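Local coordinates for extracellular solute-binding protein, family 7 (Colwellia psychrerythraea, PDB 4PET) that probably captures pyruvate in the periplasm, together with a calcium ion, and delivers it to a TRAP-type membrane transporter, at residues 181-186 and 305-310; 110-115 and 232-237; 170-175 and 187-192. All coordinates share one frame; numbering follows the deposited sequence.

Contact 1 of 3, residues 181-186 and 305-310; sequences EVLAKL and EAIVQA
Val-182 of helix 177-185 and Leu-186 just past its end close over Ala-310 and Ile-307 of helix 301-321, an apolar helix-helix packing in a solute-binding protein of the TRAP family. The two helices meet steeply here: the axes of their short segments pass 9.2 Å apart with N-to-C directions at 114°. No hydrogen bond spans the interface, so its fit rests on shape.

The tight part gathers round Ala-310. Its lone methyl suits a place where the helices come near, since CB receives CG1 of Val-182, CG of Leu-186 and the aliphatic chain of Lys-185 without a longer group to hold them off. Val-182 is beta-branched, and with CG1 anti to the backbone N (chi1 176°) that methyl reaches across to lie 3.7 Å from Ile-307 O and 3.9 Å from Ala-310 CB. Leu-186, the first residue to leave the helical conformation, still aims its side chain at the partner helix; it meets Ile-307 at about a right angle, CD1 lying 3.7 Å from CG1 of the isoleucine. Deeper in, CD2 of Leu-183 approaches Ile-307 CD1 at 4.1 Å, and Trp-234 packs against the same isoleucine.

The fit slackens at Ala-306, which offers Leu-186 a methyl only at 4.3 Å, CB to CD2. Lys-185 marks the solvent side in another way, exposed at its end but close at its middle. Lysine suits this margin because it can do two things at once: the bent end of the chain carries NZ to a salt bridge with Glu-313, about one turn after Ala-310, while the methylenes stay on apolar neighbours, CD standing 3.6 Å from Ala-310 CB.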
ATOM      1  N   GLU A 181      -7.194 -24.856  -8.233  1.00 23.99           N
ATOM      2  CA  GLU A 181      -6.415 -26.057  -8.502  1.00 22.40           C
ATOM      3  C   GLU A 181      -6.149 -26.835  -7.210  1.00 20.86           C
ATOM      4  O   GLU A 181      -6.141 -28.067  -7.198  1.00 22.47           O
ATOM      5  CB  GLU A 181      -5.077 -25.700  -9.174  1.00 22.12           C
ATOM      6  CG  GLU A 181      -5.219 -24.835 -10.398  1.00 32.13           C
ATOM      7  CD  GLU A 181      -5.900 -25.557 -11.524  1.00 37.37           C
ATOM      8  OE1 GLU A 181      -5.323 -26.565 -11.995  1.00 35.57           O
ATOM      9  OE2 GLU A 181      -7.017 -25.138 -11.910  1.00 37.67           O
ATOM     10  N   VAL A 182      -5.851 -26.102  -6.145  1.00 19.94           N
ATOM     11  CA  VAL A 182      -5.611 -26.715  -4.853  1.00 24.04           C
ATOM     12  C   VAL A 182      -6.850 -27.477  -4.347  1.00 22.40           C
ATOM     13  O   VAL A 182      -6.754 -28.657  -3.975  1.00 23.86           O
ATOM     14  CB  VAL A 182      -5.142 -25.661  -3.826  1.00 19.66           C
ATOM     15  CG1 VAL A 182      -4.982 -26.307  -2.453  1.00 24.02           C
ATOM     16  CG2 VAL A 182      -3.805 -25.055  -4.260  1.00 22.93           C
ATOM     17  N   LEU A 183      -8.013 -26.827  -4.339  1.00 24.80           N
ATOM     18  CA  LEU A 183      -9.223 -27.490  -3.851  1.00 27.12           C
ATOM     19  C   LEU A 183      -9.613 -28.674  -4.745  1.00 23.30           C
ATOM     20  O   LEU A 183     -10.129 -29.673  -4.252  1.00 26.95           O
ATOM     21  CB  LEU A 183     -10.377 -26.500  -3.691  1.00 23.31           C
ATOM     22  CG  LEU A 183     -10.142 -25.398  -2.632  1.00 27.09           C
ATOM     23  CD1 LEU A 183     -11.381 -24.531  -2.431  1.00 26.08           C
ATOM     24  CD2 LEU A 183      -9.708 -26.001  -1.284  1.00 26.16           C
ATOM     25  N   ALA A 184      -9.356 -28.568  -6.050  1.00 25.34           N
ATOM     26  CA  ALA A 184      -9.603 -29.692  -6.970  1.00 25.73           C
ATOM     27  C   ALA A 184      -8.757 -30.903  -6.568  1.00 29.34           C
ATOM     28  O   ALA A 184      -9.206 -32.055  -6.640  1.00 25.36           O
ATOM     29  CB  ALA A 184      -9.296 -29.297  -8.392  1.00 23.16           C
ATOM     30  N   LYS A 185      -7.537 -30.643  -6.104  1.00 26.99           N
ATOM     31  CA  LYS A 185      -6.650 -31.740  -5.723  1.00 27.39           C
ATOM     32  C   LYS A 185      -7.254 -32.466  -4.537  1.00 27.70           C
ATOM     33  O   LYS A 185      -7.044 -33.669  -4.354  1.00 31.85           O
ATOM     34  CB  LYS A 185      -5.231 -31.222  -5.390  1.00 28.81           C
ATOM     35  CG  LYS A 185      -4.246 -32.319  -4.966  1.00 36.33           C
ATOM     36  CD  LYS A 185      -2.896 -31.712  -4.523  1.00 43.31           C
ATOM     37  CE  LYS A 185      -1.771 -32.024  -5.471  1.00 43.07           C
ATOM     38  NZ  LYS A 185      -1.523 -33.485  -5.530  1.00 49.89           N
ATOM     39  N   LEU A 186      -8.046 -31.734  -3.749  1.00 22.99           N
ATOM     40  CA  LEU A 186      -8.737 -32.312  -2.603  1.00 27.05           C
ATOM     41  C   LEU A 186     -10.174 -32.778  -2.930  1.00 29.24           C
ATOM     42  O   LEU A 186     -10.934 -33.112  -2.045  1.00 30.09           O
ATOM     43  CB  LEU A 186      -8.760 -31.306  -1.441  1.00 30.55           C
ATOM     44  CG  LEU A 186      -7.379 -30.994  -0.857  1.00 28.12           C
ATOM     45  CD1 LEU A 186      -7.463 -29.853   0.142  1.00 23.50           C
ATOM     46  CD2 LEU A 186      -6.794 -32.235  -0.213  1.00 30.00           C
ATOM     47  N   GLU A 305      -4.691 -27.898   7.286  1.00 31.97           N
ATOM     48  CA  GLU A 305      -3.440 -28.631   7.101  1.00 31.32           C
ATOM     49  C   GLU A 305      -3.412 -29.346   5.744  1.00 34.16           C
ATOM     50  O   GLU A 305      -2.404 -29.305   5.052  1.00 29.38           O
ATOM     51  CB  GLU A 305      -3.219 -29.645   8.213  1.00 31.85           C
ATOM     52  CG  GLU A 305      -2.825 -29.035   9.533  1.00 45.52           C
ATOM     53  CD  GLU A 305      -1.374 -28.593   9.570  1.00 62.22           C
ATOM     54  OE1 GLU A 305      -0.760 -28.396   8.487  1.00 65.29           O
ATOM     55  OE2 GLU A 305      -0.848 -28.446  10.695  1.00 70.88           O
ATOM     56  N   ALA A 306      -4.511 -30.005   5.384  1.00 25.49           N
ATOM     57  CA  ALA A 306      -4.627 -30.635   4.066  1.00 28.34           C
ATOM     58  C   ALA A 306      -4.493 -29.637   2.912  1.00 28.66           C
ATOM     59  O   ALA A 306      -3.890 -29.937   1.874  1.00 24.61           O
ATOM     60  CB  ALA A 306      -5.930 -31.391   3.953  1.00 25.85           C
ATOM     61  N   ILE A 307      -5.063 -28.453   3.073  1.00 24.04           N
ATOM     62  CA  ILE A 307      -4.986 -27.457   2.028  1.00 23.33           C
ATOM     63  C   ILE A 307      -3.555 -26.910   1.861  1.00 25.22           C
ATOM     64  O   ILE A 307      -3.111 -26.685   0.727  1.00 25.83           O
ATOM     65  CB  ILE A 307      -5.969 -26.288   2.297  1.00 23.58           C
ATOM     66  CG1 ILE A 307      -7.421 -26.768   2.215  1.00 23.11           C
ATOM     67  CG2 ILE A 307      -5.787 -25.188   1.285  1.00 22.21           C
ATOM     68  CD1 ILE A 307      -8.408 -25.672   2.595  1.00 29.56           C
ATOM     69  N   VAL A 308      -2.848 -26.691   2.972  1.00 30.50           N
ATOM     70  CA  VAL A 308      -1.463 -26.203   2.925  1.00 34.51           C
ATOM     71  C   VAL A 308      -0.592 -27.228   2.190  1.00 30.53           C
ATOM     72  O   VAL A 308       0.240 -26.881   1.334  1.00 25.98           O
ATOM     73  CB  VAL A 308      -0.884 -25.990   4.343  1.00 29.99           C
ATOM     74  CG1 VAL A 308       0.625 -25.829   4.292  1.00 31.20           C
ATOM     75  CG2 VAL A 308      -1.526 -24.791   5.035  1.00 28.07           C
ATOM     76  N   GLN A 309      -0.824 -28.494   2.518  1.00 30.21           N
ATOM     77  CA  GLN A 309      -0.070 -29.596   1.938  1.00 26.65           C
ATOM     78  C   GLN A 309      -0.339 -29.709   0.440  1.00 29.97           C
ATOM     79  O   GLN A 309       0.578 -29.933  -0.335  1.00 28.75           O
ATOM     80  CB  GLN A 309      -0.435 -30.901   2.656  1.00 26.19           C
ATOM     81  CG  GLN A 309       0.241 -32.140   2.090  1.00 36.79           C
ATOM     82  CD  GLN A 309      -0.027 -33.401   2.883  1.00 50.32           C
ATOM     83  OE1 GLN A 309       0.754 -33.773   3.752  1.00 54.42           O
ATOM     84  NE2 GLN A 309      -1.132 -34.074   2.581  1.00 57.62           N
ATOM     85  N   ALA A 310      -1.605 -29.585   0.046  1.00 25.67           N
ATOM     86  CA  ALA A 310      -1.998 -29.759  -1.358  1.00 29.89           C
ATOM     87  C   ALA A 310      -1.406 -28.604  -2.134  1.00 27.88           C
ATOM     88  O   ALA A 310      -0.867 -28.778  -3.204  1.00 23.42           O
ATOM     89  CB  ALA A 310      -3.509 -29.762  -1.503  1.00 23.99           C
TER

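Contact 2 of 3, residues 110-115 and 232-237; sequences TVPFGM and TGWHEP. With CA (calcium ion), chain E.
Phe-113 N donates a nearly straight hydrogen bond to Trp-234 O (2.9 Å, 164° at the hydrogen), joining a type II beta turn, Val-111 to Gly-114, to the loop that carries calcium ligand Glu-236. Pro-112 and Phe-113 occupy the turn's two central positions. Proline supplies the phi wanted at the first; Phe-113 adopts a positive phi at the second, where glycine is commoner.

The aromatic pair is oblique. Phe-113 CG lies beside its own backbone N, which brings the ring up beside the tryptophan, CZ standing 3.7 Å from Trp-234 CE3, with planes 32° apart. Trp-234 holds its CG between the backbone N and the carbonyl carbon (chi1 62°), which lays the indole beside the turn, with CZ3 3.9 Å from Pro-112 CB; His-235 CB sits over the centre of one indole face. Phe-354 of the second subunit meets Phe-113 edge-to-face and also packs on Trp-234, so this corner belongs to the dimer contact.

Pro-237, a compact rigid ring, packs between Thr-110 and Met-115, a selenomethionine in this crystal. Its CD lies against Thr-110 OG1 and Val-111 O, and its CG is 3.3 Å from Met-115 O. Thr-110 CG2 packs on Glu-236 CG at 3.7 Å, crossing the glutamate at about a right angle. Beyond CG the glutamate chain is extended; OE1 is hydrogen-bonded to Thr-239 and Tyr-96, and Gln-153, Glu-211 and Trp-212 share its metal. The calcium ion is bound by Glu-236 OE2 at 2.4 Å.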
ATOM      1  N   THR A 110      -2.358 -13.386  -7.405  1.00 19.55           N
ATOM      2  CA  THR A 110      -1.996 -13.699  -6.008  1.00 18.95           C
ATOM      3  C   THR A 110      -1.783 -15.211  -5.956  1.00 20.45           C
ATOM      4  O   THR A 110      -2.066 -15.904  -6.943  1.00 22.15           O
ATOM      5  CB  THR A 110      -3.100 -13.269  -5.016  1.00 22.63           C
ATOM      6  OG1 THR A 110      -2.636 -13.397  -3.657  1.00 22.70           O
ATOM      7  CG2 THR A 110      -4.347 -14.116  -5.214  1.00 30.68           C
ATOM      8  N   VAL A 111      -1.248 -15.720  -4.846  1.00 25.31           N
ATOM      9  CA  VAL A 111      -1.201 -17.166  -4.602  1.00 23.92           C
ATOM     10  C   VAL A 111      -1.556 -17.503  -3.150  1.00 20.22           C
ATOM     11  O   VAL A 111      -1.274 -16.723  -2.230  1.00 18.31           O
ATOM     12  CB  VAL A 111       0.175 -17.803  -4.932  1.00 25.63           C
ATOM     13  CG1 VAL A 111       0.620 -17.404  -6.335  1.00 28.41           C
ATOM     14  CG2 VAL A 111       1.222 -17.380  -3.947  1.00 28.65           C
ATOM     15  N   PRO A 112      -2.221 -18.650  -2.949  1.00 22.17           N
ATOM     16  CA  PRO A 112      -2.585 -19.119  -1.608  1.00 21.83           C
ATOM     17  C   PRO A 112      -1.357 -19.121  -0.712  1.00 20.20           C
ATOM     18  O   PRO A 112      -0.278 -19.513  -1.129  1.00 18.67           O
ATOM     19  CB  PRO A 112      -3.112 -20.541  -1.869  1.00 24.86           C
ATOM     20  CG  PRO A 112      -3.672 -20.459  -3.264  1.00 22.09           C
ATOM     21  CD  PRO A 112      -2.716 -19.554  -4.003  1.00 20.70           C
ATOM     22  N   PHE A 113      -1.511 -18.641   0.513  1.00 18.01           N
ATOM     23  CA  PHE A 113      -0.404 -18.546   1.460  1.00 24.81           C
ATOM     24  C   PHE A 113       0.749 -17.633   1.000  1.00 23.90           C
ATOM     25  O   PHE A 113       1.832 -17.627   1.592  1.00 21.83           O
ATOM     26  CB  PHE A 113       0.077 -19.958   1.838  1.00 20.59           C
ATOM     27  CG  PHE A 113      -1.051 -20.871   2.195  1.00 20.87           C
ATOM     28  CD1 PHE A 113      -1.740 -20.709   3.387  1.00 28.81           C
ATOM     29  CD2 PHE A 113      -1.468 -21.848   1.336  1.00 19.27           C
ATOM     30  CE1 PHE A 113      -2.808 -21.528   3.701  1.00 25.30           C
ATOM     31  CE2 PHE A 113      -2.546 -22.671   1.652  1.00 18.45           C
ATOM     32  CZ  PHE A 113      -3.195 -22.511   2.838  1.00 22.21           C
ATOM     33  N   GLY A 114       0.479 -16.785   0.017  1.00 19.15           N
ATOM     34  CA  GLY A 114       1.489 -15.860  -0.483  1.00 27.30           C
ATOM     35  C   GLY A 114       1.542 -14.505   0.195  1.00 27.46           C
ATOM     36  O   GLY A 114       1.324 -14.371   1.419  1.00 24.63           O
HETATM   37  N   MSE A 115       1.866 -13.489  -0.594  1.00 25.84           N
HETATM   38  CA  MSE A 115       2.164 -12.169  -0.038  1.00 22.16           C
HETATM   39  C   MSE A 115       0.925 -11.347   0.173  1.00 21.51           C
HETATM   40  O   MSE A 115      -0.054 -11.489  -0.570  1.00 21.42           O
HETATM   41  CB  MSE A 115       3.119 -11.409  -0.955  1.00 24.33           C
HETATM   42  CG  MSE A 115       4.538 -11.837  -0.720  1.00 25.43           C
HETATM   43 SE   MSE A 115       5.795 -11.004  -1.941  0.87 19.29          SE
HETATM   44  CE  MSE A 115       5.428 -12.065  -3.491  1.00 19.50           C
ATOM     45  N   THR A 232     -13.199 -17.103   6.814  1.00 21.64           N
ATOM     46  CA  THR A 232     -11.973 -16.310   6.716  1.00 23.74           C
ATOM     47  C   THR A 232     -11.010 -16.905   5.650  1.00 24.38           C
ATOM     48  O   THR A 232     -11.154 -18.068   5.276  1.00 25.29           O
ATOM     49  CB  THR A 232     -11.272 -16.228   8.075  1.00 29.21           C
ATOM     50  OG1 THR A 232     -10.913 -17.545   8.499  1.00 27.74           O
ATOM     51  CG2 THR A 232     -12.190 -15.567   9.142  1.00 25.81           C
ATOM     52  N   GLY A 233     -10.024 -16.112   5.224  1.00 22.83           N
ATOM     53  CA  GLY A 233      -9.170 -16.402   4.070  1.00 25.06           C
ATOM     54  C   GLY A 233      -7.851 -17.164   4.276  1.00 27.14           C
ATOM     55  O   GLY A 233      -7.576 -17.714   5.349  1.00 21.98           O
ATOM     56  N   TRP A 234      -7.039 -17.192   3.214  1.00 19.99           N
ATOM     57  CA  TRP A 234      -5.888 -18.099   3.064  1.00 19.46           C
ATOM     58  C   TRP A 234      -5.439 -18.156   1.599  1.00 19.06           C
ATOM     59  O   TRP A 234      -4.263 -18.260   1.296  1.00 23.27           O
ATOM     60  CB  TRP A 234      -6.204 -19.528   3.552  1.00 23.21           C
ATOM     61  CG  TRP A 234      -7.317 -20.230   2.779  1.00 21.81           C
ATOM     62  CD1 TRP A 234      -8.652 -20.207   3.061  1.00 23.26           C
ATOM     63  CD2 TRP A 234      -7.176 -21.018   1.583  1.00 23.33           C
ATOM     64  NE1 TRP A 234      -9.351 -20.964   2.131  1.00 29.00           N
ATOM     65  CE2 TRP A 234      -8.468 -21.454   1.206  1.00 21.27           C
ATOM     66  CE3 TRP A 234      -6.084 -21.401   0.798  1.00 21.86           C
ATOM     67  CZ2 TRP A 234      -8.699 -22.272   0.083  1.00 23.78           C
ATOM     68  CZ3 TRP A 234      -6.320 -22.234  -0.320  1.00 22.26           C
ATOM     69  CH2 TRP A 234      -7.628 -22.640  -0.662  1.00 24.46           C
ATOM     70  N   HIS A 235      -6.404 -18.028   0.698  1.00 21.06           N
ATOM     71  CA  HIS A 235      -6.259 -18.357  -0.728  1.00 25.04           C
ATOM     72  C   HIS A 235      -5.900 -17.150  -1.590  1.00 22.27           C
ATOM     73  O   HIS A 235      -5.262 -17.293  -2.654  1.00 20.35           O
ATOM     74  CB  HIS A 235      -7.588 -18.906  -1.229  1.00 17.33           C
ATOM     75  CG  HIS A 235      -8.692 -17.913  -1.107  1.00 24.07           C
ATOM     76  ND1 HIS A 235      -9.376 -17.430  -2.194  1.00 23.72           N
ATOM     77  CD2 HIS A 235      -9.182 -17.254  -0.027  1.00 17.77           C
ATOM     78  CE1 HIS A 235     -10.251 -16.523  -1.793  1.00 18.38           C
ATOM     79  NE2 HIS A 235     -10.154 -16.403  -0.484  1.00 26.51           N
ATOM     80  N   GLU A 236      -6.328 -15.963  -1.151  1.00 19.77           N
ATOM     81  CA  GLU A 236      -6.041 -14.734  -1.886  1.00 19.34           C
ATOM     82  C   GLU A 236      -5.603 -13.599  -0.963  1.00 16.73           C
ATOM     83  O   GLU A 236      -6.373 -12.676  -0.674  1.00 20.22           O
ATOM     84  CB  GLU A 236      -7.245 -14.304  -2.728  1.00 17.79           C
ATOM     85  CG  GLU A 236      -7.573 -15.256  -3.881  1.00 19.70           C
ATOM     86  CD  GLU A 236      -8.591 -14.673  -4.858  1.00 19.26           C
ATOM     87  OE1 GLU A 236      -8.336 -13.576  -5.393  1.00 27.95           O
ATOM     88  OE2 GLU A 236      -9.637 -15.299  -5.081  1.00 24.47           O
ATOM     89  N   PRO A 237      -4.346 -13.650  -0.497  1.00 21.15           N
ATOM     90  CA  PRO A 237      -3.871 -12.666   0.507  1.00 16.99           C
ATOM     91  C   PRO A 237      -3.677 -11.254   0.001  1.00 25.99           C
ATOM     92  O   PRO A 237      -3.642 -10.322   0.815  1.00 26.00           O
ATOM     93  CB  PRO A 237      -2.509 -13.218   0.933  1.00 19.80           C
ATOM     94  CG  PRO A 237      -2.055 -14.061  -0.271  1.00 24.04           C
ATOM     95  CD  PRO A 237      -3.349 -14.694  -0.770  1.00 21.61           C
TER
HETATM   96 CA    CA E 403     -11.505 -13.854  -5.122  1.00 20.50          CA

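Contact 3 of 3, residues 170-175 and 187-192; sequences GLKMRI and GAKPTN. With PYR (pyruvic acid), chain D.
Arg-174, with Asn-192 beside it, grips the pyruvate carboxylate with two nearly straight bonds, NH1 to PYR O at 2.7 Å and NH2 to PYR OXT at 2.9 Å. The carboxylate carbon lies in the guanidinium plane, at its edge, so both oxygens face N-H groups, a match that suits arginine here. NH2 also makes a weak bond to Asn-192 OD1 (3.3 Å), whose amide plane is turned 59° from the guanidinium. NE bonds Ile-193 O and NH1 bonds Glu-211 O, fixing the group's rotation. A leucine at Arg-174 would probably leave the pyruvate carboxylate without its paired donors and Asn-192 OD1 without this mate.

Behind this first shell, the backbone sets the direction of the arginine. CG is anti to the backbone N (chi1 -172°), and the bend at chi2 turns the chain toward the ligand. Thr-191 N bonds Met-173 O, and Ile-175 N bonds Thr-191 O at 3.1 Å, holding the residues on both sides of Arg-174.

On the face bearing Met-173 and Pro-190, Pro-190 CB meets Ile-175 CG2 at 3.8 Å. At the far end, Lys-189 N bonds Leu-171 O at 2.8 Å, while a water links Gly-170 O to Lys-189 NZ. Gly-187 ends the intervening helix in a Schellman motif, its positive phi suiting glycine. Strand 172-174, helix 177-185 and strand 189-191 thus form a beta-alpha-beta crossover with parallel strands, its first strand delivering the carboxylate-binding arginine.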
ATOM      1  N   GLY A 170     -16.552 -33.196  -3.880  1.00 31.17           N
ATOM      2  CA  GLY A 170     -17.720 -32.935  -4.690  1.00 34.97           C
ATOM      3  C   GLY A 170     -18.285 -31.550  -4.475  1.00 33.04           C
ATOM      4  O   GLY A 170     -19.276 -31.182  -5.100  1.00 29.71           O
ATOM      5  N   LEU A 171     -17.655 -30.774  -3.604  1.00 25.00           N
ATOM      6  CA  LEU A 171     -18.101 -29.412  -3.370  1.00 29.92           C
ATOM      7  C   LEU A 171     -17.938 -28.581  -4.635  1.00 30.83           C
ATOM      8  O   LEU A 171     -16.792 -28.358  -5.100  1.00 21.64           O
ATOM      9  CB  LEU A 171     -17.268 -28.750  -2.273  1.00 31.50           C
ATOM     10  CG  LEU A 171     -17.719 -27.330  -1.949  1.00 30.84           C
ATOM     11  CD1 LEU A 171     -19.091 -27.345  -1.318  1.00 27.84           C
ATOM     12  CD2 LEU A 171     -16.739 -26.642  -1.045  1.00 34.89           C
ATOM     13  N   LYS A 172     -19.063 -28.090  -5.156  1.00 21.47           N
ATOM     14  CA  LYS A 172     -19.054 -27.172  -6.298  1.00 21.91           C
ATOM     15  C   LYS A 172     -18.857 -25.752  -5.865  1.00 26.95           C
ATOM     16  O   LYS A 172     -19.748 -25.177  -5.254  1.00 22.20           O
ATOM     17  CB  LYS A 172     -20.366 -27.277  -7.070  1.00 20.95           C
ATOM     18  CG  LYS A 172     -20.558 -28.677  -7.713  1.00 22.22           C
ATOM     19  CD  LYS A 172     -21.883 -28.801  -8.442  1.00 26.61           C
ATOM     20  CE  LYS A 172     -23.085 -28.620  -7.521  1.00 26.43           C
ATOM     21  NZ  LYS A 172     -23.212 -29.771  -6.609  1.00 35.33           N
HETATM   22  N   MSE A 173     -17.703 -25.164  -6.194  1.00 21.00           N
HETATM   23  CA  MSE A 173     -17.401 -23.848  -5.662  1.00 21.65           C
HETATM   24  C   MSE A 173     -16.837 -22.909  -6.716  1.00 22.19           C
HETATM   25  O   MSE A 173     -15.911 -23.266  -7.439  1.00 22.51           O
HETATM   26  CB  MSE A 173     -16.389 -23.967  -4.503  1.00 21.83           C
HETATM   27  CG  MSE A 173     -15.966 -22.646  -3.931  1.00 25.02           C
HETATM   28 SE   MSE A 173     -14.765 -22.778  -2.390  0.85 21.76          SE
HETATM   29  CE  MSE A 173     -14.815 -20.897  -1.937  1.00 29.36           C
ATOM     30  N   ARG A 174     -17.386 -21.698  -6.803  1.00 18.67           N
ATOM     31  CA  ARG A 174     -16.740 -20.671  -7.603  1.00 20.12           C
ATOM     32  C   ARG A 174     -15.527 -20.106  -6.872  1.00 26.30           C
ATOM     33  O   ARG A 174     -15.655 -19.456  -5.818  1.00 24.21           O
ATOM     34  CB  ARG A 174     -17.709 -19.555  -7.975  1.00 19.53           C
ATOM     35  CG  ARG A 174     -17.154 -18.589  -8.949  1.00 19.29           C
ATOM     36  CD  ARG A 174     -16.457 -17.415  -8.265  1.00 20.79           C
ATOM     37  NE  ARG A 174     -15.762 -16.610  -9.250  1.00 24.23           N
ATOM     38  CZ  ARG A 174     -14.844 -15.690  -8.993  1.00 19.68           C
ATOM     39  NH1 ARG A 174     -14.492 -15.407  -7.757  1.00 19.98           N
ATOM     40  NH2 ARG A 174     -14.265 -15.054  -9.995  1.00 22.58           N
ATOM     41  N   ILE A 175     -14.350 -20.382  -7.431  1.00 16.44           N
ATOM     42  CA  ILE A 175     -13.081 -19.921  -6.887  1.00 20.08           C
ATOM     43  C   ILE A 175     -12.037 -19.997  -8.017  1.00 21.23           C
ATOM     44  O   ILE A 175     -11.852 -21.050  -8.608  1.00 20.11           O
ATOM     45  CB  ILE A 175     -12.657 -20.767  -5.674  1.00 23.13           C
ATOM     46  CG1 ILE A 175     -11.381 -20.213  -5.016  1.00 22.99           C
ATOM     47  CG2 ILE A 175     -12.566 -22.286  -6.049  1.00 22.70           C
ATOM     48  CD1 ILE A 175     -11.053 -20.887  -3.701  1.00 18.15           C
ATOM     49  N   GLY A 187     -10.551 -32.799  -4.196  1.00 29.65           N
ATOM     50  CA  GLY A 187     -11.827 -33.375  -4.559  1.00 28.84           C
ATOM     51  C   GLY A 187     -12.939 -32.392  -4.840  1.00 29.22           C
ATOM     52  O   GLY A 187     -14.019 -32.800  -5.261  1.00 29.02           O
ATOM     53  N   ALA A 188     -12.700 -31.108  -4.611  1.00 26.58           N
ATOM     54  CA  ALA A 188     -13.673 -30.085  -4.970  1.00 22.55           C
ATOM     55  C   ALA A 188     -13.812 -29.923  -6.483  1.00 29.18           C
ATOM     56  O   ALA A 188     -12.978 -30.429  -7.262  1.00 25.15           O
ATOM     57  CB  ALA A 188     -13.321 -28.732  -4.301  1.00 21.67           C
ATOM     58  N   LYS A 189     -14.882 -29.229  -6.885  1.00 24.42           N
ATOM     59  CA  LYS A 189     -15.160 -28.947  -8.286  1.00 22.59           C
ATOM     60  C   LYS A 189     -15.211 -27.440  -8.485  1.00 25.43           C
ATOM     61  O   LYS A 189     -16.260 -26.827  -8.397  1.00 23.52           O
ATOM     62  CB  LYS A 189     -16.457 -29.629  -8.757  1.00 26.19           C
ATOM     63  CG  LYS A 189     -16.406 -31.142  -8.546  1.00 31.20           C
ATOM     64  CD  LYS A 189     -17.399 -31.904  -9.391  1.00 37.54           C
ATOM     65  CE  LYS A 189     -18.782 -31.456  -9.161  1.00 30.77           C
ATOM     66  NZ  LYS A 189     -19.757 -32.516  -9.550  1.00 26.57           N
ATOM     67  N   PRO A 190     -14.044 -26.832  -8.741  1.00 28.78           N
ATOM     68  CA  PRO A 190     -14.099 -25.389  -8.910  1.00 20.72           C
ATOM     69  C   PRO A 190     -14.668 -24.992 -10.262  1.00 28.16           C
ATOM     70  O   PRO A 190     -14.675 -25.774 -11.227  1.00 31.29           O
ATOM     71  CB  PRO A 190     -12.631 -24.969  -8.783  1.00 28.82           C
ATOM     72  CG  PRO A 190     -11.853 -26.152  -9.342  1.00 28.17           C
ATOM     73  CD  PRO A 190     -12.692 -27.382  -8.965  1.00 30.71           C
ATOM     74  N   THR A 191     -15.166 -23.768 -10.328  1.00 24.61           N
ATOM     75  CA  THR A 191     -15.484 -23.135 -11.599  1.00 30.34           C
ATOM     76  C   THR A 191     -15.177 -21.636 -11.492  1.00 35.79           C
ATOM     77  O   THR A 191     -14.929 -21.122 -10.379  1.00 31.11           O
ATOM     78  CB  THR A 191     -16.950 -23.355 -11.999  1.00 34.99           C
ATOM     79  OG1 THR A 191     -17.300 -22.423 -13.026  1.00 38.82           O
ATOM     80  CG2 THR A 191     -17.865 -23.142 -10.810  1.00 39.99           C
ATOM     81  N   ASN A 192     -15.146 -20.954 -12.646  1.00 33.50           N
ATOM     82  CA  ASN A 192     -14.850 -19.522 -12.695  1.00 36.37           C
ATOM     83  C   ASN A 192     -15.998 -18.729 -13.294  1.00 38.95           C
ATOM     84  O   ASN A 192     -15.825 -17.926 -14.206  1.00 45.89           O
ATOM     85  CB  ASN A 192     -13.550 -19.239 -13.471  1.00 44.29           C
ATOM     86  CG  ASN A 192     -13.108 -17.775 -13.364  1.00 42.70           C
ATOM     87  OD1 ASN A 192     -13.751 -16.946 -12.701  1.00 46.54           O
ATOM     88  ND2 ASN A 192     -12.005 -17.461 -14.017  1.00 44.57           N
TER
HETATM   89  C   PYR D 402     -12.054 -12.840  -8.189  1.00 21.41           C
HETATM   90  O   PYR D 402     -12.315 -13.867  -7.425  1.00 18.99           O
HETATM   91  OXT PYR D 402     -12.402 -12.945  -9.439  1.00 15.36           O
HETATM   92  CA  PYR D 402     -11.508 -11.653  -7.655  1.00 32.70           C
HETATM   93  O3  PYR D 402     -10.980 -11.629  -6.457  1.00 24.97           O
HETATM   94  CB  PYR D 402     -11.565 -10.363  -8.414  1.00 31.98           C
HETATM   95  O   HOH W   1     -20.876 -32.497  -7.009  1.00 34.56           O

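Overall arrangement
From the N terminus, residues 110-115 come first and wait until 232-237 for their partner, closing the long loop of contact 2. Within that loop lies contact 3, a short closure across one helix between 170-175 and 187-192. Helix 177-185, inside this short closure, supplies the first half of contact 1, which runs on to 305-310; contact 1 therefore crosses both others. Phe-113 of contact 2 packs against Val-308 of contact 1, and Trp-234 against Leu-183, which also packs on Met-173 and Ile-175 of contact 3. The three together tie the edge of the six-stranded sheet, helix 301-321 and the calcium-site loop into one continuous packing.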